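Local coordinates for protein ceramide very long chain fatty acid hydroxylase SCS7 (Saccharomyces cerevisiae, PDB 4ZR1) that hydroxylates the very long chain fatty acids of ceramides in sphingolipid metabolism, as a membrane enzyme with a probably catalytic pair of zinc ions, at residues Phe130-Trp142 with Ala216-Tyr228. Numbering follows the deposited sequence.
With TRD (tridecane), chain K.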
# COMPACT_ATOMS: atom_id res chain seq x y z
N PHE A 130 30.01 -11.30 -8.20
CA PHE A 130 29.66 -10.77 -6.88
C PHE A 130 28.68 -9.61 -7.00
O PHE A 130 27.89 -9.36 -6.08
CB PHE A 130 30.91 -10.33 -6.11
CG PHE A 130 31.74 -11.47 -5.60
CD1 PHE A 130 32.67 -12.10 -6.43
CD2 PHE A 130 31.62 -11.91 -4.29
CE1 PHE A 130 33.44 -13.16 -5.97
CE2 PHE A 130 32.39 -12.97 -3.82
CZ PHE A 130 33.30 -13.59 -4.67
N ALA A 131 28.72 -8.88 -8.11
CA ALA A 131 27.77 -7.79 -8.32
C ALA A 131 26.36 -8.36 -8.48
O ALA A 131 25.42 -7.89 -7.83
CB ALA A 131 28.15 -6.95 -9.53
N CYS A 132 26.23 -9.38 -9.32
CA CYS A 132 24.96 -10.09 -9.43
C CYS A 132 24.51 -10.62 -8.08
O CYS A 132 23.32 -10.53 -7.75
CB CYS A 132 25.06 -11.24 -10.43
SG CYS A 132 25.33 -10.68 -12.12
N PHE A 133 25.43 -11.17 -7.30
CA PHE A 133 25.04 -11.69 -5.99
C PHE A 133 24.54 -10.57 -5.09
O PHE A 133 23.54 -10.72 -4.40
CB PHE A 133 26.18 -12.43 -5.28
CG PHE A 133 25.85 -12.75 -3.85
CD1 PHE A 133 24.83 -13.66 -3.55
CD2 PHE A 133 26.49 -12.10 -2.81
CE1 PHE A 133 24.48 -13.94 -2.23
CE2 PHE A 133 26.15 -12.38 -1.48
CZ PHE A 133 25.14 -13.30 -1.19
N LEU A 134 25.24 -9.44 -5.10
CA LEU A 134 24.85 -8.32 -4.25
C LEU A 134 23.54 -7.68 -4.73
O LEU A 134 22.77 -7.14 -3.94
CB LEU A 134 25.97 -7.29 -4.20
CG LEU A 134 27.19 -7.72 -3.39
CD1 LEU A 134 28.24 -6.65 -3.38
CD2 LEU A 134 26.79 -8.06 -1.96
N PHE A 135 23.29 -7.75 -6.04
CA PHE A 135 22.01 -7.35 -6.59
C PHE A 135 20.88 -8.16 -5.96
O PHE A 135 19.88 -7.60 -5.50
CB PHE A 135 22.00 -7.54 -8.10
CG PHE A 135 20.71 -7.14 -8.76
CD1 PHE A 135 19.63 -7.99 -8.79
CD2 PHE A 135 20.60 -5.90 -9.38
CE1 PHE A 135 18.45 -7.62 -9.41
CE2 PHE A 135 19.43 -5.52 -10.00
CZ PHE A 135 18.35 -6.38 -10.02
N CYS A 136 21.06 -9.48 -5.93
CA CYS A 136 20.04 -10.40 -5.43
C CYS A 136 19.77 -10.20 -3.94
O CYS A 136 18.62 -10.29 -3.52
CB CYS A 136 20.45 -11.86 -5.70
SG CYS A 136 20.46 -12.28 -7.48
N VAL A 137 20.80 -9.90 -3.15
CA VAL A 137 20.56 -9.67 -1.72
C VAL A 137 19.80 -8.35 -1.56
O VAL A 137 19.04 -8.19 -0.61
CB VAL A 137 21.87 -9.64 -0.87
CG1 VAL A 137 22.80 -10.73 -1.31
CG2 VAL A 137 22.58 -8.32 -0.97
N GLY A 138 19.99 -7.43 -2.51
CA GLY A 138 19.19 -6.22 -2.56
C GLY A 138 17.72 -6.56 -2.67
O GLY A 138 16.88 -6.01 -1.94
N VAL A 139 17.40 -7.48 -3.59
CA VAL A 139 16.03 -7.97 -3.75
C VAL A 139 15.52 -8.67 -2.48
O VAL A 139 14.34 -8.58 -2.13
CB VAL A 139 15.93 -8.93 -4.93
CG1 VAL A 139 14.51 -9.49 -5.06
CG2 VAL A 139 16.37 -8.22 -6.23
N PHE A 140 16.40 -9.36 -1.77
CA PHE A 140 16.02 -10.08 -0.57
C PHE A 140 15.72 -9.11 0.57
O PHE A 140 14.74 -9.27 1.31
CB PHE A 140 17.12 -11.08 -0.17
CG PHE A 140 16.87 -11.78 1.14
CD1 PHE A 140 15.97 -12.83 1.22
CD2 PHE A 140 17.53 -11.38 2.29
CE1 PHE A 140 15.74 -13.48 2.42
CE2 PHE A 140 17.31 -12.03 3.50
CZ PHE A 140 16.42 -13.09 3.56
N VAL A 141 16.58 -8.11 0.71
CA VAL A 141 16.38 -7.07 1.69
C VAL A 141 15.11 -6.27 1.36
O VAL A 141 14.39 -5.86 2.27
CB VAL A 141 17.60 -6.12 1.78
CG1 VAL A 141 17.32 -4.90 2.65
CG2 VAL A 141 18.82 -6.88 2.31
N TRP A 142 14.83 -6.06 0.07
CA TRP A 142 13.59 -5.37 -0.29
C TRP A 142 12.37 -6.06 0.34
O TRP A 142 11.50 -5.38 0.90
CB TRP A 142 13.36 -5.26 -1.81
CG TRP A 142 11.90 -4.96 -2.00
CD1 TRP A 142 10.94 -5.82 -2.45
CD2 TRP A 142 11.21 -3.75 -1.63
NE1 TRP A 142 9.70 -5.21 -2.42
CE2 TRP A 142 9.84 -3.94 -1.91
CE3 TRP A 142 11.63 -2.52 -1.11
CZ2 TRP A 142 8.89 -2.95 -1.69
CZ3 TRP A 142 10.67 -1.54 -0.88
CH2 TRP A 142 9.32 -1.76 -1.17
N ALA A 216 25.42 -2.03 -6.82
CA ALA A 216 24.79 -3.32 -7.10
C ALA A 216 23.68 -3.63 -6.09
O ALA A 216 22.61 -4.12 -6.47
CB ALA A 216 25.82 -4.43 -7.10
N GLY A 217 23.95 -3.36 -4.82
CA GLY A 217 22.99 -3.61 -3.76
C GLY A 217 21.76 -2.73 -3.87
O GLY A 217 20.63 -3.21 -3.77
N PHE A 218 21.97 -1.43 -4.07
CA PHE A 218 20.86 -0.51 -4.24
C PHE A 218 20.05 -0.82 -5.49
O PHE A 218 18.82 -0.72 -5.49
CB PHE A 218 21.34 0.95 -4.29
CG PHE A 218 20.23 1.93 -4.52
CD1 PHE A 218 19.33 2.23 -3.50
CD2 PHE A 218 20.07 2.54 -5.76
CE1 PHE A 218 18.29 3.14 -3.70
CE2 PHE A 218 19.03 3.46 -5.97
CZ PHE A 218 18.14 3.75 -4.94
N ALA A 219 20.74 -1.20 -6.57
CA ALA A 219 20.03 -1.51 -7.81
C ALA A 219 19.03 -2.62 -7.55
O ALA A 219 17.89 -2.57 -8.02
CB ALA A 219 21.01 -1.90 -8.91
N GLY A 220 19.44 -3.62 -6.77
CA GLY A 220 18.60 -4.75 -6.44
C GLY A 220 17.40 -4.40 -5.56
O GLY A 220 16.27 -4.79 -5.85
N GLY A 221 17.66 -3.66 -4.48
CA GLY A 221 16.60 -3.19 -3.62
C GLY A 221 15.58 -2.36 -4.39
O GLY A 221 14.36 -2.48 -4.18
N LEU A 222 16.07 -1.53 -5.32
CA LEU A 222 15.19 -0.69 -6.11
C LEU A 222 14.35 -1.54 -7.07
O LEU A 222 13.14 -1.30 -7.22
CB LEU A 222 15.99 0.37 -6.87
CG LEU A 222 15.15 1.37 -7.66
CD1 LEU A 222 14.20 2.09 -6.74
CD2 LEU A 222 16.04 2.35 -8.37
N PHE A 223 14.99 -2.53 -7.71
CA PHE A 223 14.31 -3.44 -8.63
C PHE A 223 13.22 -4.22 -7.90
O PHE A 223 12.14 -4.47 -8.44
CB PHE A 223 15.30 -4.41 -9.27
CG PHE A 223 14.67 -5.45 -10.16
CD1 PHE A 223 14.25 -5.13 -11.44
CD2 PHE A 223 14.49 -6.75 -9.71
CE1 PHE A 223 13.67 -6.09 -12.25
CE2 PHE A 223 13.92 -7.70 -10.51
CZ PHE A 223 13.51 -7.37 -11.79
N GLY A 224 13.52 -4.61 -6.67
CA GLY A 224 12.57 -5.31 -5.83
C GLY A 224 11.37 -4.44 -5.53
O GLY A 224 10.25 -4.93 -5.52
N TYR A 225 11.61 -3.15 -5.30
CA TYR A 225 10.50 -2.22 -5.07
C TYR A 225 9.57 -2.17 -6.28
O TYR A 225 8.35 -2.22 -6.14
CB TYR A 225 10.99 -0.80 -4.76
CG TYR A 225 9.92 0.20 -5.12
CD1 TYR A 225 8.77 0.32 -4.33
CD2 TYR A 225 10.02 0.98 -6.27
CE1 TYR A 225 7.76 1.20 -4.68
CE2 TYR A 225 9.00 1.86 -6.63
CZ TYR A 225 7.88 1.97 -5.83
OH TYR A 225 6.87 2.83 -6.17
N VAL A 226 10.16 -2.04 -7.47
CA VAL A 226 9.39 -1.99 -8.71
C VAL A 226 8.58 -3.26 -8.94
O VAL A 226 7.43 -3.20 -9.38
CB VAL A 226 10.30 -1.75 -9.92
CG1 VAL A 226 9.47 -1.76 -11.20
CG2 VAL A 226 11.05 -0.42 -9.75
N CYS A 227 9.17 -4.41 -8.62
CA CYS A 227 8.44 -5.66 -8.73
C CYS A 227 7.26 -5.68 -7.77
O CYS A 227 6.17 -6.10 -8.13
CB CYS A 227 9.37 -6.85 -8.47
SG CYS A 227 10.63 -7.07 -9.75
N TYR A 228 7.49 -5.21 -6.54
CA TYR A 228 6.43 -5.11 -5.53
C TYR A 228 5.19 -4.30 -5.97
O TYR A 228 4.06 -4.80 -5.87
CB TYR A 228 7.00 -4.49 -4.25
CG TYR A 228 5.95 -3.79 -3.40
CD1 TYR A 228 5.10 -4.52 -2.57
CD2 TYR A 228 5.80 -2.41 -3.44
CE1 TYR A 228 4.13 -3.88 -1.81
CE2 TYR A 228 4.85 -1.77 -2.68
CZ TYR A 228 4.01 -2.51 -1.87
OH TYR A 228 3.05 -1.87 -1.10
C1 TRD K . 10.03 2.44 0.21
C2 TRD K . 11.55 2.55 0.31
C3 TRD K . 12.18 1.73 -0.81
C4 TRD K . 13.66 1.46 -0.54
C5 TRD K . 14.28 0.79 -1.75
C6 TRD K . 15.79 0.71 -1.58
C7 TRD K . 16.21 -0.68 -1.15
C8 TRD K . 17.56 -0.67 -0.44
C9 TRD K . 18.27 -2.00 -0.63
C10 TRD K . 19.54 -2.13 0.19
C11 TRD K . 20.25 -3.44 -0.11
C12 TRD K . 21.55 -3.54 0.66
C13 TRD K . 22.36 -4.78 0.30
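Transmembrane helices TM2 and TM4 meet here through a glycine-rich crossing, Gly138 of 130-142 lying against Gly217, Gly220 and Gly221 of 216-228. The segment axes approach to 6.4 Å, crossing at -42°, and the CA atoms of Gly138 and Gly221 are 4.1 Å apart. At Gly138 and Gly220 the facing backbone comes too near to admit a CB. This close approach allows CA-H...O contacts in both directions; glycine CA groups donate several, such as Gly220 CA to Phe135 O, and Phe135 CA donates another to Ala216 O, each 3.3 Å.

Two aromatic knobs bracket this crossing. Phe135 holds its CG opposite the backbone N (chi1 -179°), which lays the ring over Gly220: the CA sits above its centre, 3.7 Å from the centroid, as a CH-pi contact. The CZ end of the ring reaches Phe223 CB.

Trp142 fills the hole formed by Gly221, Gly224, Tyr225 and Tyr228. Tyr225 CA lies over the centre of its six-membered ring, while the Tyr225 ring turns an edge toward the indole in an offset edge-to-face pair, planes at 80°. Tyr228 meets the NE1-CZ2 side of the indole obliquely, its CG 3.5 Å from Trp142 CZ2. NE1 makes no hydrogen bond across the helices; it has a weak one to Glu146. An alanine in place of this tryptophan would probably open a gap between the helices, leaving Tyr228, which lies close to zinc ligand His232, freer to turn.

Tridecane runs along the crossing, with C7 3.5 Å from Gly221 CA and C3 at the indole edge by Trp142 CZ3. The two helices are thus joined by van der Waals, CH-pi and weak CA-H...O contacts, without a conventional hydrogen bond, and the missing side chains at Gly217 and Gly221 let the alkyl chain lie against the backbone.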